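Local coordinates for protein 3-keto-5-aminohexanoate cleavage enzyme (Burkholderia xenovorans LB400, PDB 3E49) that probably cleaves 3-keto-5-aminohexanoate or a related beta-keto acid with the help of a zinc ion, in a TIM-barrel fold, at residues K7-C12 with G251-V256; L112-M117 with F169-Y174; S177-L182 with R219-L224; V197-G202 with Y229-L234. One frame throughout, in Å; residues are numbered along the deposited sequence.

How the interactions relate
Interactions 1, 2 and 4 are parallel strand pairings in one closed TIM-barrel sheet, while interaction 3 joins two helices packed outside it. Along the chain, interaction 1 encloses the others; interaction 2 closes before interactions 3 and 4, whose segments alternate. Interaction 4 is centrally placed, its centre about 9 Å from that of interaction 1, 10 Å from interaction 2 and 11 Å from interaction 3. Strand 195-201 borders strand 168-173, and strand 229-235 borders strand 253-256. Across the barrel, with centres about 18 Å apart, interactions 1 and 2 meet through the R255 to E170 salt bridge, which ties strands three apart round the barrel together beside the zinc site.

Interaction 1: residues K7-C12 with G251-V256; sequences KVIITC and GANVRV
V8 sends CG1, anti to its own N (chi1 -173°), to within 4.0 Å of V254 CG2. At I9 the partner is a side chain: I9 N donates to N253 OD1 over 2.8 Å. That bond is almost straight, 174° at the hydrogen, though the donor is tilted from the carbonyl plane of the amide. N253 ND2 in turn bonds to W231 O on the adjoining strand, so both ends of the amide are held and its rotation is fixed. I9 O then accepts V254 N at 3.0 Å. I10 lies side by side with V254, its CG1 3.7 Å from V254 CG2, on the face covered by helix 273-286. T11 uses both backbone groups, T11 N donating to V254 O (2.8 Å) and T11 O accepting from V256 N (2.7 Å). On the other face a water links T11 OG1 to V254 O, and T11 CG2 rests 4.0 Å from R255 CD. R255 extends onward into salt bridges with E170 and D260 near the zinc ion. C12 ends the pairing, with SG 4.3 Å from V256 CG2. The short strand axes run nearly parallel, 19° apart, the pairing of first and last strands that closes a TIM barrel.

Interaction 2: residues L112-M117 with F169-Y174; sequences LNMGSM and FEFECY
L112 and F169 cross at a slant, with L112 CD2 lying over one face of the F169 ring: it sits 4.0 Å from the centroid and 16° off the normal, a CH-pi contact. The same methyl reaches the F171 ring obliquely, 4.0 Å from F171 CE1. Selenomethionine M114 runs alongside F171 and points the same way; two bends in its chain bring SE to 3.9 Å from F171 CD1, an oblique Met-aromatic contact. M117, also selenomethionine, crosses Y174 at about a right angle. With CG between the backbone N and the carbonyl carbon (chi1 55°) and a bend at the last torsion, its SE comes to lie over a face of the Y174 ring, 3.9 Å from the centroid. N113 crosses Y174 too, but its amide plane is turned 20° from the ring plane, and ND2 approaches Y174 CE1 to 3.1 Å. N113 OD1 accepts G115 N at 3.2 Å, forming an Asx turn that holds the amide as the chain leaves the strand. Between the two backbones, L112 N donates to E170 O, E172 N to L112 O (2.8 Å) and M114 N to E172 O. L112 and F171 face the surrounding helices, whereas E172 points inward, where the zinc ion lies near. E170 hydrogen-bonds to H50, a zinc ligand, so this parallel pair, typical of TIM-barrel neighbours, supplies second-shell support to the metal site.

Interaction 3: residues S177-L182 with R219-L224; sequences SHLYNL and RTADRL
Y180 presents one ring face to L224, whose CD1 lies 4.2 Å from the centroid and 17° off the normal, a CH-pi contact. L224 CD2 adds a touch at Y180 CE1, while T220 CG2 comes to the ring obliquely, 4.1 Å from Y180 CE2. The R223 guanidinium meets the phenol at its own edge: Y180 OH lies near the guanidinium plane, 2.7 Å from R223 NH2, with the ring and guanidinium planes 44° apart. The R223 chain leaves with CG anti to the backbone N and bends at its third torsion, which brings NH2 to the phenol oxygen. Y180 OH is hydrogen-bonded to D213 of a second subunit, which positions the ring end across the subunit boundary. Nearer the barrel, L179 crosses T220 at a slant and sets CD1 3.6 Å from T220 CB. L179 CD1 also lies 4.3 Å from A221 CB. L224 CD1 packs beside L179, 3.6 Å from L179 O. The short helix axes run almost parallel, 13° apart and 9.9 Å at closest approach, as expected of adjacent helices outside a TIM barrel. Towards the barrel, L179 and L182 pack on V197 of strand 195-201, L179 also meets C173 of strand 168-173, and A221 packs on Y229 of strand 229-235.

Interaction 4: residues V197-G202 with Y229-L234; sequences VQTVFG and YVWSIL
T199 and W231 meet on the helix-facing side of a beta-alpha-beta unit of the TIM barrel, strands 195-201 and 229-235 being linked through helix 211-225. W231 NE1 donates to T199 OG1 over 2.9 Å, with 156° at the hydrogen and the acceptor near the indole plane. T199 OG1 sits between the backbone N and the carbonyl carbon (chi1 57°), which turns it towards the neighbouring strand, where it also makes a weak hydrogen bond to S232 O. The indole N-H is thus satisfied and its edge oriented, and the ring faces are covered from its own strand: I233 CD1 stands 3.4 Å above the plane over the ring centre, and Y229 OH lies beyond the opposite face. V197 CG2 packs against Y229 CD2 at 3.9 Å. On the inner side V200 and L234 lie side by side, V200 CG2 being 3.7 Å from L234 CD1, near the zinc-binding end of the barrel.

The parallel backbone pairing sets these positions: V197 N bonds to V230 O, S232 N to V197 O, T199 N to S232 O and L234 N to T199 O. Further out, D222 of helix 211-225 holds the Y229 hydroxyl, M217 touches T199 and F201, and L243 of helix 240-248 packs on F201 and I233. Y229 and W231 line a pocket holding 2-ethoxyethanol, probably from the crystallisation liquor, together with R218 and Q250. At the far end of the pairing, F201 N reaches L234 O at 2.9 Å in a nearly straight bond of 167°.

Interaction 1: residues K7-C12 with G251-V256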
loop_
_atom_site.group_PDB
_atom_site.type_symbol
_atom_site.label_atom_id
_atom_site.label_comp_id
_atom_site.label_asym_id
_atom_site.label_seq_id
_atom_site.Cartn_x
_atom_site.Cartn_y
_atom_site.Cartn_z
ATOM N N LYS A 7 9.859 -19.947 -13.929
ATOM C CA LYS A 7 11.167 -19.580 -14.472
ATOM C C LYS A 7 11.296 -18.073 -14.605
ATOM O O LYS A 7 10.338 -17.375 -14.954
ATOM C CB LYS A 7 11.355 -20.208 -15.838
ATOM C CG LYS A 7 11.144 -21.683 -15.882
ATOM C CD LYS A 7 12.418 -22.477 -15.794
ATOM C CE LYS A 7 12.094 -23.940 -16.106
ATOM N NZ LYS A 7 13.204 -24.653 -16.786
ATOM N N VAL A 8 12.494 -17.574 -14.342
ATOM C CA VAL A 8 12.766 -16.148 -14.432
ATOM C C VAL A 8 13.382 -15.727 -15.750
ATOM O O VAL A 8 14.475 -16.183 -16.113
ATOM C CB VAL A 8 13.719 -15.721 -13.298
ATOM C CG1 VAL A 8 13.882 -14.232 -13.248
ATOM C CG2 VAL A 8 13.163 -16.249 -11.968
ATOM N N ILE A 9 12.700 -14.825 -16.439
ATOM C CA ILE A 9 13.224 -14.250 -17.646
ATOM C C ILE A 9 14.177 -13.140 -17.287
ATOM O O ILE A 9 13.753 -12.144 -16.690
ATOM C CB ILE A 9 12.143 -13.615 -18.524
ATOM C CG1 ILE A 9 11.081 -14.649 -18.929
ATOM C CG2 ILE A 9 12.790 -12.936 -19.757
ATOM C CD1 ILE A 9 9.805 -14.025 -19.430
ATOM N N ILE A 10 15.432 -13.272 -17.708
ATOM C CA ILE A 10 16.412 -12.195 -17.526
ATOM C C ILE A 10 16.536 -11.438 -18.852
ATOM O O ILE A 10 16.862 -12.037 -19.892
ATOM C CB ILE A 10 17.789 -12.730 -17.166
ATOM C CG1 ILE A 10 17.723 -13.551 -15.854
ATOM C CG2 ILE A 10 18.817 -11.615 -17.176
ATOM C CD1 ILE A 10 19.022 -14.200 -15.450
ATOM N N THR A 11 16.226 -10.150 -18.811
ATOM C CA THR A 11 16.455 -9.266 -19.940
ATOM C C THR A 11 17.764 -8.516 -19.682
ATOM O O THR A 11 18.002 -8.001 -18.550
ATOM C CB THR A 11 15.335 -8.270 -20.161
ATOM O OG1 THR A 11 14.142 -8.974 -20.545
ATOM C CG2 THR A 11 15.741 -7.250 -21.247
ATOM N N CYS A 12 18.619 -8.451 -20.715
ATOM C CA CYS A 12 19.830 -7.669 -20.621
ATOM C C CYS A 12 19.819 -6.539 -21.680
ATOM O O CYS A 12 19.783 -6.797 -22.850
ATOM C CB CYS A 12 21.061 -8.544 -20.767
ATOM S SG CYS A 12 22.536 -7.608 -20.315
ATOM N N GLY A 251 7.913 -13.597 -7.830
ATOM C CA GLY A 251 7.472 -14.174 -9.108
ATOM C C GLY A 251 7.723 -13.343 -10.353
ATOM O O GLY A 251 7.346 -13.747 -11.441
ATOM N N ALA A 252 8.343 -12.173 -10.207
ATOM C CA ALA A 252 8.584 -11.342 -11.380
ATOM C C ALA A 252 9.850 -11.763 -12.159
ATOM O O ALA A 252 10.673 -12.576 -11.696
ATOM C CB ALA A 252 8.741 -9.900 -10.975
ATOM N N ASN A 253 9.991 -11.144 -13.328
ATOM C CA ASN A 253 11.127 -11.314 -14.196
ATOM C C ASN A 253 12.031 -10.127 -14.007
ATOM O O ASN A 253 11.642 -9.171 -13.358
ATOM C CB ASN A 253 10.625 -11.493 -15.605
ATOM C CG ASN A 253 9.726 -12.693 -15.681
ATOM O OD1 ASN A 253 10.196 -13.831 -15.543
ATOM N ND2 ASN A 253 8.429 -12.456 -15.831
ATOM N N VAL A 254 13.246 -10.185 -14.537
ATOM C CA VAL A 254 14.237 -9.143 -14.206
ATOM C C VAL A 254 14.978 -8.549 -15.405
ATOM O O VAL A 254 15.235 -9.233 -16.380
ATOM C CB VAL A 254 15.272 -9.737 -13.232
ATOM C CG1 VAL A 254 14.575 -10.217 -11.938
ATOM C CG2 VAL A 254 16.064 -10.922 -13.893
ATOM N N ARG A 255 15.394 -7.299 -15.296
ATOM C CA ARG A 255 16.156 -6.641 -16.354
ATOM C C ARG A 255 17.412 -6.078 -15.771
ATOM O O ARG A 255 17.369 -5.397 -14.742
ATOM C CB ARG A 255 15.375 -5.545 -17.071
ATOM C CG ARG A 255 16.176 -4.755 -18.057
ATOM C CD ARG A 255 15.323 -3.954 -18.948
ATOM N NE ARG A 255 16.089 -2.880 -19.557
ATOM C CZ ARG A 255 15.631 -2.031 -20.457
ATOM N NH1 ARG A 255 14.432 -2.169 -20.987
ATOM N NH2 ARG A 255 16.406 -1.054 -20.858
ATOM N N VAL A 256 18.522 -6.406 -16.421
ATOM C CA VAL A 256 19.832 -5.882 -16.055
ATOM C C VAL A 256 20.480 -5.271 -17.323
ATOM O O VAL A 256 19.858 -5.229 -18.377
ATOM C CB VAL A 256 20.729 -6.931 -15.354
ATOM C CG1 VAL A 256 20.059 -7.419 -14.048
ATOM C CG2 VAL A 256 21.041 -8.133 -16.266
HETATM O O HOH W 1 12.782 -9.590 -18.160
#

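Interaction 2: residues L112-M117 with F169-Y174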
loop_
_atom_site.group_PDB
_atom_site.type_symbol
_atom_site.label_atom_id
_atom_site.label_comp_id
_atom_site.label_asym_id
_atom_site.label_seq_id
_atom_site.Cartn_x
_atom_site.Cartn_y
_atom_site.Cartn_z
ATOM N N LEU A 112 8.559 -0.235 -26.105
ATOM C CA LEU A 112 7.529 0.770 -26.376
ATOM C C LEU A 112 7.334 1.566 -25.081
ATOM O O LEU A 112 6.842 1.024 -24.075
ATOM C CB LEU A 112 6.212 0.113 -26.839
ATOM C CG LEU A 112 4.948 0.942 -27.157
ATOM C CD1 LEU A 112 5.214 2.190 -27.919
ATOM C CD2 LEU A 112 3.928 0.111 -27.926
ATOM N N ASN A 113 7.788 2.808 -25.088
ATOM C CA ASN A 113 7.642 3.698 -23.950
ATOM C C ASN A 113 6.169 4.103 -23.875
ATOM O O ASN A 113 5.584 4.448 -24.885
ATOM C CB ASN A 113 8.584 4.881 -24.106
ATOM C CG ASN A 113 8.537 5.844 -22.925
ATOM O OD1 ASN A 113 7.492 6.309 -22.536
ATOM N ND2 ASN A 113 9.697 6.191 -22.415
HETATM N N MSE A 114 5.564 4.087 -22.682
HETATM C CA MSE A 114 4.115 4.253 -22.628
HETATM C C MSE A 114 3.524 5.594 -22.313
HETATM O O MSE A 114 2.350 5.677 -21.947
HETATM C CB MSE A 114 3.505 3.149 -21.733
HETATM C CG MSE A 114 3.501 1.778 -22.403
HETATM SE SE MSE A 114 2.440 1.726 -24.027
HETATM C CE MSE A 114 0.865 2.328 -23.487
ATOM N N GLY A 115 4.278 6.662 -22.487
ATOM C CA GLY A 115 3.735 7.976 -22.225
ATOM C C GLY A 115 4.819 9.021 -22.364
ATOM O O GLY A 115 5.980 8.722 -22.090
ATOM N N SER A 116 4.440 10.222 -22.808
ATOM C CA SER A 116 5.375 11.329 -22.953
ATOM C C SER A 116 5.807 11.740 -21.551
ATOM O O SER A 116 5.029 11.696 -20.607
ATOM C CB SER A 116 4.732 12.529 -23.682
ATOM O OG SER A 116 4.252 12.191 -24.975
HETATM N N MSE A 117 7.078 12.078 -21.401
HETATM C CA MSE A 117 7.617 12.425 -20.098
HETATM C C MSE A 117 8.917 13.207 -20.196
HETATM O O MSE A 117 9.585 13.160 -21.217
HETATM C CB MSE A 117 7.959 11.112 -19.362
HETATM C CG MSE A 117 8.943 10.169 -20.208
HETATM SE SE MSE A 117 9.236 8.572 -19.174
HETATM C CE MSE A 117 10.429 9.306 -17.699
ATOM N N PHE A 169 5.620 -6.403 -27.817
ATOM C CA PHE A 169 6.300 -5.307 -27.125
ATOM C C PHE A 169 6.700 -5.510 -25.703
ATOM O O PHE A 169 6.027 -6.199 -24.946
ATOM C CB PHE A 169 5.412 -4.079 -27.179
ATOM C CG PHE A 169 5.022 -3.686 -28.577
ATOM C CD1 PHE A 169 5.882 -2.946 -29.366
ATOM C CD2 PHE A 169 3.800 -4.094 -29.111
ATOM C CE1 PHE A 169 5.519 -2.599 -30.666
ATOM C CE2 PHE A 169 3.443 -3.753 -30.415
ATOM C CZ PHE A 169 4.294 -3.007 -31.184
ATOM N N GLU A 170 7.824 -4.876 -25.377
ATOM C CA GLU A 170 8.287 -4.719 -24.015
ATOM C C GLU A 170 7.735 -3.327 -23.693
ATOM O O GLU A 170 8.281 -2.326 -24.165
ATOM C CB GLU A 170 9.832 -4.752 -23.920
ATOM C CG GLU A 170 10.402 -4.475 -22.519
ATOM C CD GLU A 170 11.891 -4.172 -22.498
ATOM O OE1 GLU A 170 12.467 -3.860 -23.554
ATOM O OE2 GLU A 170 12.500 -4.191 -21.397
ATOM N N PHE A 171 6.620 -3.272 -22.948
ATOM C CA PHE A 171 5.992 -2.021 -22.578
ATOM C C PHE A 171 6.767 -1.427 -21.402
ATOM O O PHE A 171 6.767 -1.979 -20.300
ATOM C CB PHE A 171 4.515 -2.217 -22.215
ATOM C CG PHE A 171 3.685 -2.858 -23.329
ATOM C CD1 PHE A 171 3.193 -2.057 -24.359
ATOM C CD2 PHE A 171 3.353 -4.194 -23.282
ATOM C CE1 PHE A 171 2.434 -2.609 -25.381
ATOM C CE2 PHE A 171 2.627 -4.778 -24.328
ATOM C CZ PHE A 171 2.138 -3.960 -25.361
ATOM N N GLU A 172 7.443 -0.310 -21.657
ATOM C CA GLU A 172 8.272 0.346 -20.670
ATOM C C GLU A 172 7.396 1.336 -19.969
ATOM O O GLU A 172 6.994 2.336 -20.555
ATOM C CB GLU A 172 9.447 1.034 -21.333
ATOM C CG GLU A 172 10.417 0.066 -21.910
ATOM C CD GLU A 172 11.549 0.759 -22.659
ATOM O OE1 GLU A 172 11.282 1.810 -23.323
ATOM O OE2 GLU A 172 12.682 0.217 -22.586
ATOM N N CYS A 173 7.058 1.014 -18.733
ATOM C CA CYS A 173 6.157 1.844 -17.938
ATOM C C CYS A 173 6.947 2.505 -16.807
ATOM O O CYS A 173 7.391 1.844 -15.873
ATOM C CB CYS A 173 5.013 0.999 -17.403
ATOM S SG CYS A 173 4.045 0.175 -18.758
ATOM N N TYR A 174 7.133 3.793 -16.905
ATOM C CA TYR A 174 7.909 4.556 -15.920
ATOM C C TYR A 174 7.130 5.139 -14.759
ATOM O O TYR A 174 7.722 5.797 -13.878
ATOM C CB TYR A 174 8.612 5.717 -16.627
ATOM C CG TYR A 174 9.598 5.293 -17.681
ATOM C CD1 TYR A 174 9.172 4.839 -18.926
ATOM C CD2 TYR A 174 10.957 5.381 -17.444
ATOM C CE1 TYR A 174 10.095 4.469 -19.912
ATOM C CE2 TYR A 174 11.880 5.032 -18.414
ATOM C CZ TYR A 174 11.433 4.568 -19.648
ATOM O OH TYR A 174 12.377 4.232 -20.573
#

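Interaction 3: residues S177-L182 with R219-L224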
loop_
_atom_site.group_PDB
_atom_site.type_symbol
_atom_site.label_atom_id
_atom_site.label_comp_id
_atom_site.label_asym_id
_atom_site.label_seq_id
_atom_site.Cartn_x
_atom_site.Cartn_y
_atom_site.Cartn_z
ATOM N N SER A 177 0.753 6.192 -14.440
ATOM C CA SER A 177 0.011 6.689 -15.606
ATOM C C SER A 177 0.272 5.815 -16.803
ATOM O O SER A 177 -0.634 5.617 -17.614
ATOM C CB SER A 177 0.353 8.135 -15.929
ATOM O OG SER A 177 1.705 8.267 -16.224
ATOM N N HIS A 178 1.480 5.251 -16.890
ATOM C CA HIS A 178 1.834 4.370 -18.038
ATOM C C HIS A 178 1.078 3.063 -18.068
ATOM O O HIS A 178 0.773 2.534 -19.182
ATOM C CB HIS A 178 3.328 4.128 -18.082
ATOM C CG HIS A 178 4.124 5.339 -18.491
ATOM N ND1 HIS A 178 5.458 5.275 -18.827
ATOM C CD2 HIS A 178 3.764 6.638 -18.629
ATOM C CE1 HIS A 178 5.882 6.475 -19.158
ATOM N NE2 HIS A 178 4.879 7.321 -19.035
ATOM N N LEU A 179 0.821 2.495 -16.892
ATOM C CA LEU A 179 0.027 1.280 -16.772
ATOM C C LEU A 179 -1.404 1.577 -17.154
ATOM O O LEU A 179 -2.050 0.807 -17.833
ATOM C CB LEU A 179 0.099 0.707 -15.365
ATOM C CG LEU A 179 1.475 0.271 -14.867
ATOM C CD1 LEU A 179 1.348 -0.087 -13.347
ATOM C CD2 LEU A 179 2.044 -0.884 -15.731
ATOM N N TYR A 180 -1.914 2.707 -16.694
ATOM C CA TYR A 180 -3.244 3.138 -17.100
ATOM C C TYR A 180 -3.321 3.440 -18.603
ATOM O O TYR A 180 -4.329 3.134 -19.263
ATOM C CB TYR A 180 -3.680 4.312 -16.278
ATOM C CG TYR A 180 -4.239 3.939 -14.930
ATOM C CD1 TYR A 180 -5.536 3.417 -14.810
ATOM C CD2 TYR A 180 -3.523 4.205 -13.747
ATOM C CE1 TYR A 180 -6.077 3.116 -13.564
ATOM C CE2 TYR A 180 -4.071 3.913 -12.506
ATOM C CZ TYR A 180 -5.355 3.398 -12.420
ATOM O OH TYR A 180 -5.869 3.124 -11.182
ATOM N N ASN A 181 -2.246 3.985 -19.163
ATOM C CA ASN A 181 -2.255 4.289 -20.601
ATOM C C ASN A 181 -2.292 2.943 -21.346
ATOM O O ASN A 181 -3.054 2.806 -22.293
ATOM C CB ASN A 181 -1.041 5.096 -21.038
ATOM C CG ASN A 181 -1.033 6.488 -20.518
ATOM O OD1 ASN A 181 -2.032 6.998 -20.063
ATOM N ND2 ASN A 181 0.106 7.147 -20.652
ATOM N N LEU A 182 -1.545 1.935 -20.878
ATOM C CA LEU A 182 -1.571 0.615 -21.517
ATOM C C LEU A 182 -2.962 0.027 -21.403
ATOM O O LEU A 182 -3.451 -0.561 -22.368
ATOM C CB LEU A 182 -0.541 -0.349 -20.912
ATOM C CG LEU A 182 -0.417 -1.785 -21.425
ATOM C CD1 LEU A 182 -0.151 -1.849 -22.906
ATOM C CD2 LEU A 182 0.680 -2.510 -20.620
ATOM N N ARG A 219 0.638 -3.729 -7.799
ATOM C CA ARG A 219 -0.767 -3.719 -7.412
ATOM C C ARG A 219 -1.629 -3.154 -8.537
ATOM O O ARG A 219 -2.727 -3.678 -8.825
ATOM C CB ARG A 219 -0.800 -2.764 -6.160
ATOM C CG ARG A 219 -1.992 -2.463 -5.454
ATOM C CD ARG A 219 -1.622 -1.316 -4.502
ATOM N NE ARG A 219 -0.636 -1.733 -3.513
ATOM C CZ ARG A 219 0.275 -0.914 -2.972
ATOM N NH1 ARG A 219 0.392 0.328 -3.389
ATOM N NH2 ARG A 219 1.130 -1.372 -2.078
ATOM N N THR A 220 -1.116 -2.129 -9.225
ATOM C CA THR A 220 -1.860 -1.432 -10.273
ATOM C C THR A 220 -1.999 -2.394 -11.430
ATOM O O THR A 220 -3.094 -2.575 -11.927
ATOM C CB THR A 220 -1.169 -0.255 -10.743
ATOM O OG1 THR A 220 -1.083 0.654 -9.599
ATOM C CG2 THR A 220 -1.930 0.480 -11.863
ATOM N N ALA A 221 -0.856 -2.902 -11.798
ATOM C CA ALA A 221 -0.811 -3.887 -12.954
ATOM C C ALA A 221 -1.682 -5.075 -12.632
ATOM O O ALA A 221 -2.452 -5.547 -13.517
ATOM C CB ALA A 221 0.604 -4.271 -13.227
ATOM N N ASP A 222 -1.558 -5.637 -11.434
ATOM C CA ASP A 222 -2.386 -6.806 -11.088
ATOM C C ASP A 222 -3.871 -6.499 -11.268
ATOM O O ASP A 222 -4.640 -7.300 -11.803
ATOM C CB ASP A 222 -2.173 -7.260 -9.647
ATOM C CG ASP A 222 -0.878 -7.996 -9.430
ATOM O OD1 ASP A 222 -0.228 -8.390 -10.416
ATOM O OD2 ASP A 222 -0.489 -8.196 -8.250
ATOM N N ARG A 223 -4.272 -5.315 -10.824
ATOM C CA ARG A 223 -5.659 -4.918 -10.935
ATOM C C ARG A 223 -6.110 -4.651 -12.366
ATOM O O ARG A 223 -7.231 -5.010 -12.729
ATOM C CB ARG A 223 -5.925 -3.673 -10.119
ATOM C CG ARG A 223 -7.413 -3.388 -10.020
ATOM C CD ARG A 223 -7.708 -2.209 -9.121
ATOM N NE ARG A 223 -7.203 -0.973 -9.679
ATOM C CZ ARG A 223 -6.137 -0.294 -9.247
ATOM N NH1 ARG A 223 -5.392 -0.692 -8.215
ATOM N NH2 ARG A 223 -5.823 0.817 -9.873
ATOM N N LEU A 224 -5.251 -4.051 -13.184
ATOM C CA LEU A 224 -5.624 -3.689 -14.535
ATOM C C LEU A 224 -5.569 -4.859 -15.497
ATOM O O LEU A 224 -6.394 -4.959 -16.391
ATOM C CB LEU A 224 -4.742 -2.550 -15.074
ATOM C CG LEU A 224 -4.848 -1.206 -14.367
ATOM C CD1 LEU A 224 -3.820 -0.241 -14.908
ATOM C CD2 LEU A 224 -6.255 -0.641 -14.509
#

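Interaction 4: residues V197-G202 with Y229-L234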
loop_
_atom_site.group_PDB
_atom_site.type_symbol
_atom_site.label_atom_id
_atom_site.label_comp_id
_atom_site.label_asym_id
_atom_site.label_seq_id
_atom_site.Cartn_x
_atom_site.Cartn_y
_atom_site.Cartn_z
ATOM N N VAL A 197 5.265 -6.272 -19.372
ATOM C CA VAL A 197 5.274 -4.967 -18.684
ATOM C C VAL A 197 6.588 -4.813 -17.935
ATOM O O VAL A 197 6.895 -5.574 -17.004
ATOM C CB VAL A 197 4.034 -4.825 -17.792
ATOM C CG1 VAL A 197 4.102 -3.513 -17.043
ATOM C CG2 VAL A 197 2.695 -4.933 -18.606
ATOM N N GLN A 198 7.395 -3.859 -18.397
ATOM C CA GLN A 198 8.691 -3.588 -17.836
ATOM C C GLN A 198 8.510 -2.305 -17.014
ATOM O O GLN A 198 8.374 -1.191 -17.547
ATOM C CB GLN A 198 9.763 -3.397 -18.917
ATOM C CG GLN A 198 11.174 -3.176 -18.397
ATOM C CD GLN A 198 11.794 -4.491 -17.923
ATOM O OE1 GLN A 198 12.021 -4.699 -16.741
ATOM N NE2 GLN A 198 11.989 -5.437 -18.865
ATOM N N THR A 199 8.475 -2.476 -15.720
ATOM C CA THR A 199 8.305 -1.310 -14.803
ATOM C C THR A 199 9.674 -0.775 -14.505
ATOM O O THR A 199 10.546 -1.517 -14.025
ATOM C CB THR A 199 7.536 -1.667 -13.516
ATOM O OG1 THR A 199 8.194 -2.723 -12.826
ATOM C CG2 THR A 199 6.053 -2.024 -13.812
ATOM N N VAL A 200 9.854 0.523 -14.823
ATOM C CA VAL A 200 11.139 1.248 -14.766
ATOM C C VAL A 200 11.196 2.224 -13.625
ATOM O O VAL A 200 10.406 3.171 -13.599
ATOM C CB VAL A 200 11.376 2.065 -16.074
ATOM C CG1 VAL A 200 12.744 2.751 -16.080
ATOM C CG2 VAL A 200 11.289 1.091 -17.316
ATOM N N PHE A 201 12.135 2.003 -12.705
ATOM C CA PHE A 201 12.249 2.849 -11.482
ATOM C C PHE A 201 13.530 3.593 -11.405
ATOM O O PHE A 201 14.570 3.089 -11.783
ATOM C CB PHE A 201 12.225 1.953 -10.221
ATOM C CG PHE A 201 11.033 1.037 -10.166
ATOM C CD1 PHE A 201 9.840 1.469 -9.645
ATOM C CD2 PHE A 201 11.104 -0.245 -10.692
ATOM C CE1 PHE A 201 8.722 0.640 -9.635
ATOM C CE2 PHE A 201 9.988 -1.098 -10.684
ATOM C CZ PHE A 201 8.782 -0.636 -10.167
ATOM N N GLY A 202 13.473 4.797 -10.838
ATOM C CA GLY A 202 14.673 5.521 -10.533
ATOM C C GLY A 202 15.185 6.562 -11.470
ATOM O O GLY A 202 16.271 7.049 -11.253
ATOM N N TYR A 229 -0.621 -10.334 -17.874
ATOM C CA TYR A 229 0.625 -9.624 -18.072
ATOM C C TYR A 229 1.771 -10.393 -17.455
ATOM O O TYR A 229 1.557 -11.231 -16.563
ATOM C CB TYR A 229 0.538 -8.194 -17.531
ATOM C CG TYR A 229 0.806 -8.008 -16.057
ATOM C CD1 TYR A 229 -0.130 -8.387 -15.104
ATOM C CD2 TYR A 229 1.982 -7.408 -15.621
ATOM C CE1 TYR A 229 0.119 -8.211 -13.752
ATOM C CE2 TYR A 229 2.231 -7.213 -14.290
ATOM C CZ TYR A 229 1.294 -7.618 -13.355
ATOM O OH TYR A 229 1.553 -7.416 -12.033
ATOM N N VAL A 230 2.965 -10.173 -18.007
ATOM C CA VAL A 230 4.215 -10.740 -17.525
ATOM C C VAL A 230 5.034 -9.544 -17.032
ATOM O O VAL A 230 5.304 -8.599 -17.775
ATOM C CB VAL A 230 4.928 -11.476 -18.618
ATOM C CG1 VAL A 230 6.273 -12.041 -18.117
ATOM C CG2 VAL A 230 4.003 -12.601 -19.121
ATOM N N TRP A 231 5.446 -9.605 -15.785
ATOM C CA TRP A 231 6.094 -8.474 -15.140
ATOM C C TRP A 231 7.602 -8.551 -15.111
ATOM O O TRP A 231 8.171 -9.582 -14.742
ATOM C CB TRP A 231 5.554 -8.425 -13.730
ATOM C CG TRP A 231 6.038 -7.262 -12.921
ATOM C CD1 TRP A 231 6.355 -6.020 -13.386
ATOM C CD2 TRP A 231 6.130 -7.205 -11.497
ATOM N NE1 TRP A 231 6.683 -5.199 -12.319
ATOM C CE2 TRP A 231 6.557 -5.912 -11.158
ATOM C CE3 TRP A 231 5.907 -8.132 -10.472
ATOM C CZ2 TRP A 231 6.769 -5.522 -9.826
ATOM C CZ3 TRP A 231 6.152 -7.740 -9.146
ATOM C CH2 TRP A 231 6.567 -6.452 -8.853
ATOM N N SER A 232 8.262 -7.436 -15.471
ATOM C CA SER A 232 9.705 -7.380 -15.357
ATOM C C SER A 232 10.038 -6.077 -14.669
ATOM O O SER A 232 9.367 -5.085 -14.820
ATOM C CB SER A 232 10.408 -7.448 -16.697
ATOM O OG SER A 232 11.800 -7.583 -16.539
ATOM N N ILE A 233 11.113 -6.136 -13.936
ATOM C CA ILE A 233 11.590 -5.003 -13.160
ATOM C C ILE A 233 12.884 -4.451 -13.726
ATOM O O ILE A 233 13.838 -5.215 -13.979
ATOM C CB ILE A 233 11.834 -5.468 -11.724
ATOM C CG1 ILE A 233 10.496 -5.735 -10.976
ATOM C CG2 ILE A 233 12.561 -4.357 -10.971
ATOM C CD1 ILE A 233 9.816 -7.051 -11.255
ATOM N N LEU A 234 12.943 -3.110 -13.860
ATOM C CA LEU A 234 14.132 -2.417 -14.274
ATOM C C LEU A 234 14.394 -1.328 -13.228
ATOM O O LEU A 234 13.632 -0.396 -13.130
ATOM C CB LEU A 234 13.928 -1.717 -15.612
ATOM C CG LEU A 234 15.137 -1.153 -16.364
ATOM C CD1 LEU A 234 14.640 -0.421 -17.629
ATOM C CD2 LEU A 234 15.992 -0.211 -15.517
#